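Phosphoribosylaminoimidazole carboxylase, ATPase subunit (Bacillus anthracis, PDB 4DLK) probably catalyses the ATP-dependent carboxylation of aminoimidazole ribonucleotide with bicarbonate to N5-carboxyaminoimidazole ribonucleotide, a step of purine biosynthesis. Local coordinates at residues Thr251-Met256 against Arg272-Gly277; Lys189-Ile194 against Met256-Asp261; Leu140-Val145 against Val159-Glu164; Lys147-Gly152 against Glu178-Lys183. One frame throughout, in Å; residues are numbered along the deposited sequence.

Contact 1. Residues Thr251-Met256 against Arg272-Gly277; sequences TLAVEM and RPHNSG. With CA (calcium ion), chain D; ATP (adenosine-5'-triphosphate), chain G.
A253 and H274 meet through their CB atoms, which lie 3.4 Å apart where strand 250-258 runs beside the loop that follows strand 264-270. A methyl group suits this place, letting the loop come close with the imidazole pointing toward the triphosphate of ATP in chain G. Traced outward, H274 first sets CB against A253; CG is anti to the backbone N (chi1 -172°), and its nearest neighbour, O1B of ATP, stands over one ring face. ND1 accepts the backbone N-H of S276 (3.1 Å), which comes from well out of the ring plane (38°), and shares a further hydrogen bond with S276 OG; both help to hold the ring's rotation. CD2 lies 3.2 Å from ATP O1B and CE1 3.2 Å from ATP O3B. At the tip NE2 donates to ATP O3G over 2.8 Å, with E255 OE1 at 3.2 Å. E255 has an extended chain, its carboxylate plane turned 53° from the imidazole, and binds calcium through both oxygens, OE1 at 2.5 Å. Two residues before H274, R272 meets the beta-phosphate with its guanidinium edge, NH2 donating to O2B at 2.8 Å and NH1 to O1B; ribose C4' lies over one face, and NE forms a salt bridge with E78. Metal, arginine and imidazole would offset phosphate charge, E255 being one of several anionic ligands, with E268 and the gamma-phosphate, that suit hard calcium.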
# COMPACT_ATOMS: atom_id res chain seq x y z
N THR A 251 8.06 6.71 15.15
CA THR A 251 9.13 6.26 14.26
C THR A 251 10.43 7.00 14.54
O THR A 251 10.43 8.20 14.81
CB THR A 251 8.72 6.47 12.78
OG1 THR A 251 7.52 5.74 12.52
CG2 THR A 251 9.79 5.96 11.83
N LEU A 252 11.54 6.26 14.50
CA LEU A 252 12.86 6.86 14.64
C LEU A 252 13.81 6.29 13.60
O LEU A 252 14.02 5.08 13.53
CB LEU A 252 13.42 6.63 16.05
CG LEU A 252 14.77 7.28 16.37
CD1 LEU A 252 14.62 8.80 16.45
CD2 LEU A 252 15.32 6.73 17.67
N ALA A 253 14.35 7.18 12.77
CA ALA A 253 15.36 6.81 11.78
C ALA A 253 16.72 7.04 12.41
O ALA A 253 17.04 8.16 12.84
CB ALA A 253 15.19 7.67 10.54
N VAL A 254 17.53 5.98 12.49
CA VAL A 254 18.86 6.07 13.08
C VAL A 254 19.91 5.92 11.98
O VAL A 254 20.08 4.83 11.42
CB VAL A 254 19.09 5.00 14.17
CG1 VAL A 254 20.45 5.21 14.82
CG2 VAL A 254 17.97 5.02 15.21
N GLU A 255 20.60 7.02 11.67
CA GLU A 255 21.64 6.99 10.63
C GLU A 255 23.01 6.79 11.27
O GLU A 255 23.33 7.39 12.30
CB GLU A 255 21.59 8.26 9.78
CG GLU A 255 20.29 8.43 9.00
CD GLU A 255 20.25 9.71 8.19
OE1 GLU A 255 19.66 10.71 8.66
OE2 GLU A 255 20.83 9.75 7.08
N MET A 256 23.80 5.91 10.67
CA MET A 256 25.03 5.42 11.29
C MET A 256 26.19 5.37 10.30
O MET A 256 25.99 5.36 9.08
CB MET A 256 24.80 4.03 11.88
CG MET A 256 23.79 3.99 13.01
SD MET A 256 23.26 2.31 13.39
CE MET A 256 22.30 1.95 11.93
N ARG A 272 10.76 10.55 12.79
CA ARG A 272 9.75 10.53 11.74
C ARG A 272 10.13 9.45 10.72
O ARG A 272 11.28 9.01 10.69
CB ARG A 272 9.67 11.89 11.01
CG ARG A 272 11.02 12.37 10.49
CD ARG A 272 10.86 13.44 9.41
NE ARG A 272 12.13 14.07 9.05
CZ ARG A 272 13.00 13.58 8.17
NH1 ARG A 272 12.76 12.43 7.55
NH2 ARG A 272 14.12 14.25 7.91
N PRO A 273 9.18 9.04 9.86
CA PRO A 273 9.59 8.25 8.71
C PRO A 273 10.65 9.02 7.92
O PRO A 273 10.68 10.26 7.96
CB PRO A 273 8.30 8.11 7.90
CG PRO A 273 7.23 8.15 8.94
CD PRO A 273 7.71 9.17 9.94
N HIS A 274 11.52 8.28 7.24
CA HIS A 274 12.74 8.81 6.64
C HIS A 274 12.89 8.27 5.25
O HIS A 274 12.43 7.17 4.95
CB HIS A 274 13.91 8.38 7.52
CG HIS A 274 15.22 9.01 7.15
ND1 HIS A 274 16.14 8.38 6.38
CD2 HIS A 274 15.77 10.25 7.47
CE1 HIS A 274 17.20 9.19 6.21
NE2 HIS A 274 16.98 10.33 6.88
N ASN A 275 13.56 9.03 4.38
CA ASN A 275 13.82 8.64 2.98
C ASN A 275 14.47 7.26 2.84
O ASN A 275 14.15 6.51 1.93
CB ASN A 275 14.72 9.70 2.32
CG ASN A 275 14.65 9.70 0.79
OD1 ASN A 275 15.10 10.65 0.16
ND2 ASN A 275 14.10 8.64 0.18
N SER A 276 15.37 6.93 3.77
CA SER A 276 16.07 5.64 3.74
C SER A 276 15.19 4.44 4.12
O SER A 276 15.64 3.29 4.10
CB SER A 276 17.32 5.69 4.62
OG SER A 276 16.96 5.77 5.99
N GLY A 277 13.93 4.71 4.45
CA GLY A 277 12.97 3.66 4.77
C GLY A 277 11.86 3.47 3.75
O GLY A 277 10.92 2.72 4.01
CA CA D . 20.75 12.39 7.12
PG ATP G . 18.30 12.38 4.40
O1G ATP G . 18.16 13.84 4.01
O2G ATP G . 18.97 11.52 3.36
O3G ATP G . 18.81 12.14 5.80
PB ATP G . 15.50 12.65 4.84
O1B ATP G . 14.32 11.74 5.10
O2B ATP G . 15.95 13.62 5.92
O3B ATP G . 16.78 11.79 4.39
PA ATP G . 13.73 13.88 2.97
O1A ATP G . 12.94 12.64 2.62
O2A ATP G . 13.94 14.98 1.95
O3A ATP G . 15.21 13.50 3.51
O5' ATP G . 13.07 14.53 4.28
C5' ATP G . 11.79 15.15 4.22
C4' ATP G . 11.70 15.91 5.52
O4' ATP G . 12.68 16.96 5.54
C3' ATP G . 10.34 16.56 5.72
O3' ATP G . 9.95 16.22 7.05
C2' ATP G . 10.60 18.04 5.58
O2' ATP G . 9.73 18.80 6.43
C1' ATP G . 12.06 18.15 6.01
N9 ATP G . 12.76 19.37 5.51
C8 ATP G . 12.59 19.98 4.32
N7 ATP G . 13.40 21.07 4.21
C5 ATP G . 14.12 21.16 5.34
C6 ATP G . 15.16 22.07 5.88
N6 ATP G . 15.60 23.12 5.15
N1 ATP G . 15.66 21.81 7.12
C2 ATP G . 15.23 20.76 7.86
N3 ATP G . 14.28 19.90 7.43
C4 ATP G . 13.70 20.03 6.20
O HOH W 1 23.13 11.75 7.59
O HOH W 2 22.10 11.92 5.04
O HOH W 3 18.40 13.57 8.25

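Contact 2. Residues Lys189-Ile194 against Met256-Asp261; sequences KEVSVI and MFATAD. With ATP (adenosine-5'-triphosphate), chain F.
E190 and F257 stand side by side on one face of the sheet, both pointing toward the ATP of chain F. The carboxylate plane is turned 61° from the phenyl ring, and E190 OE2 lies at the ring edge, 3.7 Å from F257 CE2. Each does its own work on the nucleotide: OE2 accepts the ribose O3' hydroxyl at 2.7 Å and OE1 accepts O2', while F257 CZ approaches adenine C5. A carboxylate suits a ribose diol, and a flat apolar ring suits a base; F187 stacks on F257 from outside the two segments. On the reverse face M256 meets V191 and V193. Its chain bends at chi3 (-70°), which carries CE across to V193 CG2 at 3.5 Å and to V191 CG2 at 3.8 Å, beta-branched side chains whose methyls present an apolar surface to the flexible thioether. Beneath, two antiparallel hydrogen-bonded pairs, K189 with A258 and V191 with M256, flank the non-hydrogen-bonded pair E190 with F257; M256 N to V191 O is the shortest bond, at 2.7 Å. One face thus binds nucleotide and the other packs against helix 229-245, as befits the large antiparallel sheet of an ATP-grasp domain, with the ATP lying against it.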
# COMPACT_ATOMS: atom_id res chain seq x y z
N LYS A 189 30.80 2.28 5.03
CA LYS A 189 29.41 2.44 4.57
C LYS A 189 28.62 3.32 5.53
O LYS A 189 28.85 3.30 6.74
CB LYS A 189 28.70 1.09 4.50
CG LYS A 189 29.41 -0.01 3.72
CD LYS A 189 29.18 0.10 2.23
CE LYS A 189 29.48 -1.23 1.54
NZ LYS A 189 29.47 -1.03 0.06
N GLU A 190 27.69 4.10 4.97
CA GLU A 190 26.66 4.76 5.78
C GLU A 190 25.43 3.88 5.75
O GLU A 190 25.00 3.43 4.68
CB GLU A 190 26.33 6.14 5.23
CG GLU A 190 27.53 7.05 5.11
CD GLU A 190 27.16 8.48 4.84
OE1 GLU A 190 27.63 9.02 3.81
OE2 GLU A 190 26.40 9.06 5.64
N VAL A 191 24.88 3.63 6.94
CA VAL A 191 23.73 2.74 7.07
C VAL A 191 22.67 3.38 7.95
O VAL A 191 22.95 4.33 8.68
CB VAL A 191 24.13 1.35 7.65
CG1 VAL A 191 25.07 0.61 6.70
CG2 VAL A 191 24.75 1.47 9.04
N SER A 192 21.44 2.86 7.87
CA SER A 192 20.37 3.37 8.71
C SER A 192 19.42 2.27 9.13
O SER A 192 19.28 1.24 8.45
CB SER A 192 19.60 4.50 8.02
OG SER A 192 18.80 4.01 6.96
N VAL A 193 18.80 2.48 10.28
CA VAL A 193 17.79 1.57 10.77
C VAL A 193 16.57 2.38 11.20
O VAL A 193 16.68 3.38 11.92
CB VAL A 193 18.31 0.73 11.96
CG1 VAL A 193 17.20 -0.15 12.52
CG2 VAL A 193 19.47 -0.15 11.51
N ILE A 194 15.41 1.94 10.72
CA ILE A 194 14.15 2.51 11.15
C ILE A 194 13.66 1.67 12.32
O ILE A 194 13.53 0.45 12.20
CB ILE A 194 13.08 2.48 10.03
CG1 ILE A 194 13.62 3.03 8.69
CG2 ILE A 194 11.80 3.17 10.50
CD1 ILE A 194 13.98 4.50 8.66
N MET A 256 23.80 5.91 10.67
CA MET A 256 25.03 5.42 11.29
C MET A 256 26.19 5.37 10.30
O MET A 256 25.99 5.36 9.08
CB MET A 256 24.80 4.03 11.88
CG MET A 256 23.79 3.99 13.01
SD MET A 256 23.26 2.31 13.39
CE MET A 256 22.30 1.95 11.93
N PHE A 257 27.41 5.36 10.85
CA PHE A 257 28.62 5.07 10.10
C PHE A 257 29.10 3.68 10.49
O PHE A 257 29.14 3.34 11.69
CB PHE A 257 29.74 6.08 10.42
CG PHE A 257 29.39 7.51 10.14
CD1 PHE A 257 29.74 8.51 11.04
CD2 PHE A 257 28.74 7.88 8.96
CE1 PHE A 257 29.44 9.84 10.78
CE2 PHE A 257 28.43 9.21 8.70
CZ PHE A 257 28.79 10.19 9.61
N ALA A 258 29.46 2.88 9.50
CA ALA A 258 29.98 1.54 9.73
C ALA A 258 31.41 1.44 9.20
O ALA A 258 31.67 1.72 8.03
CB ALA A 258 29.09 0.50 9.07
N THR A 259 32.35 1.05 10.06
CA THR A 259 33.75 0.99 9.66
C THR A 259 34.14 -0.41 9.18
O THR A 259 33.46 -1.39 9.47
CB THR A 259 34.71 1.41 10.79
OG1 THR A 259 34.72 0.40 11.82
CG2 THR A 259 34.31 2.77 11.38
N ALA A 260 35.26 -0.48 8.46
CA ALA A 260 35.79 -1.74 7.94
C ALA A 260 36.02 -2.75 9.06
O ALA A 260 35.71 -3.93 8.91
CB ALA A 260 37.07 -1.50 7.16
N ASP A 261 36.54 -2.28 10.19
CA ASP A 261 36.85 -3.16 11.31
C ASP A 261 35.70 -3.32 12.33
O ASP A 261 35.95 -3.61 13.50
CB ASP A 261 38.14 -2.71 12.01
CG ASP A 261 37.98 -1.41 12.75
OD1 ASP A 261 37.18 -0.55 12.31
OD2 ASP A 261 38.65 -1.23 13.79
PG ATP F . 21.26 15.41 5.18
O1G ATP F . 20.99 14.68 6.48
O2G ATP F . 21.63 14.48 4.04
O3G ATP F . 20.21 16.44 4.83
PB ATP F . 23.31 16.69 6.79
O1B ATP F . 24.38 17.68 6.46
O2B ATP F . 22.29 16.97 7.86
O3B ATP F . 22.57 16.34 5.39
PA ATP F . 25.21 14.89 8.00
O1A ATP F . 25.13 13.41 8.26
O2A ATP F . 25.29 15.85 9.16
O3A ATP F . 23.96 15.24 7.06
O5' ATP F . 26.51 15.12 7.07
C5' ATP F . 26.45 14.84 5.67
C4' ATP F . 27.58 13.90 5.25
O4' ATP F . 28.84 14.37 5.75
C3' ATP F . 27.42 12.50 5.81
O3' ATP F . 26.64 11.65 4.95
C2' ATP F . 28.84 12.00 5.93
O2' ATP F . 29.27 11.37 4.72
C1' ATP F . 29.66 13.26 6.12
N9 ATP F . 30.04 13.34 7.54
C8 ATP F . 29.37 14.02 8.50
N7 ATP F . 29.97 13.89 9.70
C5 ATP F . 31.05 13.11 9.53
C6 ATP F . 32.13 12.58 10.40
N6 ATP F . 32.16 12.88 11.72
N1 ATP F . 33.07 11.79 9.82
C2 ATP F . 33.05 11.49 8.50
N3 ATP F . 32.10 11.95 7.66
C4 ATP F . 31.09 12.75 8.11
O HOH W 4 24.90 8.26 7.97

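Contact 3. Residues Leu140-Val145 against Val159-Glu164; sequences LSYPSV and VVLRSE. With ATP (adenosine-5'-triphosphate), chain F.
S144 and L161 form an antiparallel hydrogen-bonded pair, with L161 N to S144 O at 2.7 Å and S144 N to L161 O at 3.0 Å, and V145 with V160 is the non-hydrogen-bonded pair next to it. These strands, 144-148 and 158-161, make a beta hairpin at the edge of the small four-stranded sheet of the ATP-grasp domain. Valines suit the second pair: V160 CG2 rests 3.9 Å from V145 CG2, the branch anti to the backbone N. V145's other branch, CG1, sits between the backbone N and the carbonyl carbon (chi1 62°) and comes near adenine N6 of the ATP in chain F, so one side chain serves both hairpin and base. On the other face S144 OG touches L161 CB, a small, buried hydroxyl for which the model gives no polar partner. A cis peptide before P143 marks the way into the strand. Y142, just ahead of it, lays its broad ring along the chain leaving strand 158-161: S163 lies over one face, and L161 O is in plane at the edge, 3.5 Å from CD1. At the far end of the ring, the Y142 hydroxyl OH ends 3.4 Å from E164 CA.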
# COMPACT_ATOMS: atom_id res chain seq x y z
N LEU A 140 41.00 17.70 18.75
CA LEU A 140 40.50 16.65 17.84
C LEU A 140 41.40 16.42 16.63
O LEU A 140 41.28 15.39 15.95
CB LEU A 140 39.06 16.94 17.38
CG LEU A 140 37.96 17.26 18.40
CD1 LEU A 140 36.61 17.41 17.70
CD2 LEU A 140 37.87 16.23 19.51
N SER A 141 42.30 17.37 16.36
CA SER A 141 43.23 17.32 15.23
C SER A 141 42.53 17.21 13.86
O SER A 141 41.32 17.43 13.75
CB SER A 141 44.27 16.20 15.42
OG SER A 141 45.27 16.24 14.41
N TYR A 142 43.30 16.89 12.83
CA TYR A 142 42.78 16.71 11.48
C TYR A 142 42.77 15.23 11.11
O TYR A 142 43.65 14.48 11.54
CB TYR A 142 43.62 17.50 10.47
CG TYR A 142 43.70 18.99 10.73
CD1 TYR A 142 42.66 19.84 10.34
CD2 TYR A 142 44.82 19.55 11.34
CE1 TYR A 142 42.73 21.20 10.56
CE2 TYR A 142 44.90 20.92 11.56
CZ TYR A 142 43.86 21.74 11.18
OH TYR A 142 43.92 23.09 11.39
N PRO A 143 41.77 14.79 10.32
CA PRO A 143 40.67 15.61 9.81
C PRO A 143 39.48 15.70 10.78
O PRO A 143 39.33 14.86 11.67
CB PRO A 143 40.28 14.89 8.52
CG PRO A 143 40.68 13.46 8.73
CD PRO A 143 41.67 13.39 9.86
N SER A 144 38.67 16.74 10.60
CA SER A 144 37.50 16.98 11.44
C SER A 144 36.43 17.70 10.63
O SER A 144 36.68 18.14 9.51
CB SER A 144 37.88 17.77 12.69
OG SER A 144 38.40 19.05 12.35
N VAL A 145 35.23 17.82 11.20
CA VAL A 145 34.12 18.46 10.50
C VAL A 145 33.34 19.40 11.43
O VAL A 145 32.88 19.01 12.52
CB VAL A 145 33.20 17.41 9.82
CG1 VAL A 145 32.58 16.47 10.84
CG2 VAL A 145 32.13 18.07 8.97
N VAL A 159 31.69 22.44 7.21
CA VAL A 159 33.04 22.63 6.69
C VAL A 159 33.91 21.48 7.17
O VAL A 159 34.04 21.24 8.37
CB VAL A 159 33.67 23.97 7.14
CG1 VAL A 159 35.11 24.07 6.67
CG2 VAL A 159 32.84 25.16 6.65
N VAL A 160 34.51 20.76 6.22
CA VAL A 160 35.44 19.70 6.54
C VAL A 160 36.85 20.30 6.65
O VAL A 160 37.29 21.02 5.75
CB VAL A 160 35.38 18.56 5.50
CG1 VAL A 160 36.44 17.49 5.79
CG2 VAL A 160 33.99 17.93 5.49
N LEU A 161 37.53 20.02 7.75
CA LEU A 161 38.88 20.53 7.99
C LEU A 161 39.91 19.43 7.81
O LEU A 161 39.98 18.49 8.61
CB LEU A 161 39.00 21.14 9.39
CG LEU A 161 38.29 22.47 9.65
CD1 LEU A 161 36.85 22.25 10.08
CD2 LEU A 161 39.05 23.26 10.70
N ARG A 162 40.71 19.55 6.75
CA ARG A 162 41.75 18.57 6.45
C ARG A 162 43.14 19.09 6.84
O ARG A 162 44.05 18.30 7.12
CB ARG A 162 41.70 18.16 4.98
CG ARG A 162 40.34 17.63 4.55
CD ARG A 162 40.43 16.68 3.36
NE ARG A 162 39.15 16.02 3.10
CZ ARG A 162 38.80 14.81 3.56
NH1 ARG A 162 39.63 14.11 4.33
NH2 ARG A 162 37.61 14.31 3.26
N SER A 163 43.29 20.41 6.88
CA SER A 163 44.53 21.06 7.30
C SER A 163 44.26 22.49 7.75
O SER A 163 43.12 22.97 7.67
CB SER A 163 45.55 21.06 6.15
OG SER A 163 45.07 21.83 5.06
N GLU A 164 45.31 23.17 8.22
CA GLU A 164 45.23 24.58 8.63
C GLU A 164 44.67 25.49 7.52
O GLU A 164 44.10 26.54 7.80
CB GLU A 164 46.61 25.08 9.11
CG GLU A 164 46.70 26.57 9.47
CD GLU A 164 46.06 26.91 10.81
OE1 GLU A 164 46.26 26.17 11.80
OE2 GLU A 164 45.36 27.95 10.89
PG ATP F . 21.26 15.41 5.18
O1G ATP F . 20.99 14.68 6.48
O2G ATP F . 21.63 14.48 4.04
O3G ATP F . 20.21 16.44 4.83
PB ATP F . 23.31 16.69 6.79
O1B ATP F . 24.38 17.68 6.46
O2B ATP F . 22.29 16.97 7.86
O3B ATP F . 22.57 16.34 5.39
PA ATP F . 25.21 14.89 8.00
O1A ATP F . 25.13 13.41 8.26
O2A ATP F . 25.29 15.85 9.16
O3A ATP F . 23.96 15.24 7.06
O5' ATP F . 26.51 15.12 7.07
C5' ATP F . 26.45 14.84 5.67
C4' ATP F . 27.58 13.90 5.25
O4' ATP F . 28.84 14.37 5.75
C3' ATP F . 27.42 12.50 5.81
O3' ATP F . 26.64 11.65 4.95
C2' ATP F . 28.84 12.00 5.93
O2' ATP F . 29.27 11.37 4.72
C1' ATP F . 29.66 13.26 6.12
N9 ATP F . 30.04 13.34 7.54
C8 ATP F . 29.37 14.02 8.50
N7 ATP F . 29.97 13.89 9.70
C5 ATP F . 31.05 13.11 9.53
C6 ATP F . 32.13 12.58 10.40
N6 ATP F . 32.16 12.88 11.72
N1 ATP F . 33.07 11.79 9.82
C2 ATP F . 33.05 11.49 8.50
N3 ATP F . 32.10 11.95 7.66
C4 ATP F . 31.09 12.75 8.11

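Contact 4. Residues Lys147-Gly152 against Glu178-Lys183; sequences KTTTGG and ECILEK. With ATP (adenosine-5'-triphosphate), chain F.
The adenine end of the site that holds ATP (chain F) is built on two neighbouring strands of the ATP-grasp domain, and K147 and E182 join them there in a salt bridge. K147, with its chain extended beyond CG, carries NZ to adenine N7 at 2.9 Å and to E182 OE2 at 3.2 Å; its bonds to both E182 oxygens are weak, as is the one to phosphate O2A. Lysine suits the place because one ammonium can serve base, phosphate and carboxylate together. E182 OE2 accepts a hydrogen bond from adenine N6 (3.0 Å), which also donates to K183 O, while K111 forms a salt bridge with OE1. The aliphatic part of the lysine is lined by I180, whose CD1 touches K147 CB at 3.5 Å. Between the backbones K147 and I180 are an antiparallel hydrogen-bonded pair. Where strand 144-148 ends, T149 donates twice to E178: its N to the backbone O at 3.1 Å, and its OG1 to OE2 at 2.8 Å, using the anti lone pair of the carboxylate. Strand 179-183 lies between strands 144-148 and 124-127; L181 packs on helix 130-140, while I180 and K147 touch helix 107-116 on the other face.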
# COMPACT_ATOMS: atom_id res chain seq x y z
N LYS A 147 30.04 21.55 12.01
CA LYS A 147 28.63 21.64 11.60
C LYS A 147 27.86 22.63 12.47
O LYS A 147 28.06 22.66 13.68
CB LYS A 147 27.94 20.28 11.73
CG LYS A 147 28.66 19.10 11.12
CD LYS A 147 27.92 17.82 11.44
CE LYS A 147 28.73 16.61 11.00
NZ LYS A 147 27.96 15.35 11.21
N THR A 148 26.98 23.41 11.86
CA THR A 148 26.01 24.20 12.62
C THR A 148 25.14 23.26 13.45
O THR A 148 24.73 22.19 12.97
CB THR A 148 25.11 25.05 11.70
OG1 THR A 148 24.42 24.19 10.78
CG2 THR A 148 25.94 26.07 10.91
N THR A 149 24.87 23.65 14.68
CA THR A 149 24.05 22.83 15.58
C THR A 149 22.58 22.80 15.15
O THR A 149 21.89 21.81 15.37
CB THR A 149 24.15 23.31 17.03
OG1 THR A 149 23.79 24.70 17.11
CG2 THR A 149 25.57 23.11 17.57
N THR A 150 22.11 23.89 14.54
CA THR A 150 20.73 23.94 14.05
C THR A 150 20.66 24.39 12.60
O THR A 150 21.57 25.08 12.12
CB THR A 150 19.85 24.89 14.88
OG1 THR A 150 20.40 26.21 14.83
CG2 THR A 150 19.74 24.43 16.34
N GLY A 151 19.59 23.99 11.93
CA GLY A 151 19.28 24.47 10.58
C GLY A 151 20.04 23.78 9.47
O GLY A 151 19.77 24.01 8.30
N GLY A 152 21.00 22.93 9.84
CA GLY A 152 21.85 22.27 8.85
C GLY A 152 21.12 21.16 8.12
O GLY A 152 20.42 20.36 8.73
N GLU A 178 26.34 29.00 16.01
CA GLU A 178 26.76 27.97 16.94
C GLU A 178 27.06 26.69 16.17
O GLU A 178 26.29 26.29 15.30
CB GLU A 178 25.67 27.71 17.97
CG GLU A 178 26.10 26.74 19.07
CD GLU A 178 24.97 26.44 20.03
OE1 GLU A 178 24.97 27.02 21.13
OE2 GLU A 178 24.08 25.64 19.68
N CYS A 179 28.17 26.04 16.51
CA CYS A 179 28.61 24.85 15.81
C CYS A 179 29.05 23.72 16.75
O CYS A 179 29.19 23.92 17.95
CB CYS A 179 29.78 25.19 14.87
SG CYS A 179 29.34 26.17 13.40
N ILE A 180 29.22 22.53 16.17
CA ILE A 180 29.95 21.44 16.80
C ILE A 180 31.11 21.02 15.90
O ILE A 180 30.99 21.04 14.67
CB ILE A 180 29.05 20.21 17.09
CG1 ILE A 180 28.00 20.00 16.00
CG2 ILE A 180 28.35 20.36 18.43
CD1 ILE A 180 28.38 18.98 14.96
N LEU A 181 32.24 20.68 16.51
CA LEU A 181 33.32 20.07 15.76
C LEU A 181 33.31 18.58 16.07
O LEU A 181 33.26 18.18 17.23
CB LEU A 181 34.68 20.68 16.10
CG LEU A 181 35.82 20.32 15.15
CD1 LEU A 181 35.64 20.99 13.79
CD2 LEU A 181 37.18 20.66 15.73
N GLU A 182 33.33 17.77 15.01
CA GLU A 182 33.37 16.33 15.15
C GLU A 182 34.64 15.79 14.53
O GLU A 182 35.06 16.27 13.49
CB GLU A 182 32.21 15.68 14.40
CG GLU A 182 30.84 15.84 15.03
CD GLU A 182 29.77 15.16 14.21
OE1 GLU A 182 28.58 15.47 14.44
OE2 GLU A 182 30.11 14.33 13.32
N LYS A 183 35.22 14.78 15.15
CA LYS A 183 36.32 14.04 14.54
C LYS A 183 35.80 13.33 13.30
O LYS A 183 34.68 12.80 13.28
CB LYS A 183 36.90 13.04 15.54
CG LYS A 183 38.24 12.46 15.11
CD LYS A 183 38.92 11.74 16.27
CE LYS A 183 40.34 11.33 15.89
NZ LYS A 183 41.13 10.94 17.09
PG ATP F . 21.26 15.41 5.18
O1G ATP F . 20.99 14.68 6.48
O2G ATP F . 21.63 14.48 4.04
O3G ATP F . 20.21 16.44 4.83
PB ATP F . 23.31 16.69 6.79
O1B ATP F . 24.38 17.68 6.46
O2B ATP F . 22.29 16.97 7.86
O3B ATP F . 22.57 16.34 5.39
PA ATP F . 25.21 14.89 8.00
O1A ATP F . 25.13 13.41 8.26
O2A ATP F . 25.29 15.85 9.16
O3A ATP F . 23.96 15.24 7.06
O5' ATP F . 26.51 15.12 7.07
C5' ATP F . 26.45 14.84 5.67
C4' ATP F . 27.58 13.90 5.25
O4' ATP F . 28.84 14.37 5.75
C3' ATP F . 27.42 12.50 5.81
O3' ATP F . 26.64 11.65 4.95
C2' ATP F . 28.84 12.00 5.93
O2' ATP F . 29.27 11.37 4.72
C1' ATP F . 29.66 13.26 6.12
N9 ATP F . 30.04 13.34 7.54
C8 ATP F . 29.37 14.02 8.50
N7 ATP F . 29.97 13.89 9.70
C5 ATP F . 31.05 13.11 9.53
C6 ATP F . 32.13 12.58 10.40
N6 ATP F . 32.16 12.88 11.72
N1 ATP F . 33.07 11.79 9.82
C2 ATP F . 33.05 11.49 8.50
N3 ATP F . 32.10 11.95 7.66
C4 ATP F . 31.09 12.75 8.11

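How the contacts relate
All four contacts belong to the ATP-grasp domain, in two groups. Contacts 1 and 2 share M256 and strand 250-258 of the large sheet, and S276 and S192 probably hydrogen-bond between them; contacts 3 and 4 share strand 144-148 of the small sheet, tied by V145 N and E182 O. Contact 1 is buried, its centre about 4 Å from the centre of the chain, and its chemistry is metal and phosphate. Contact 3, its centre about 27 Å from that of the chain, is partly buried and mostly backbone pairing and apolar packing. Contacts 2 and 4 are buried too, with no touch between them, yet they reach the same ATP from different sheets, one at ribose and base, the other chiefly at adenine.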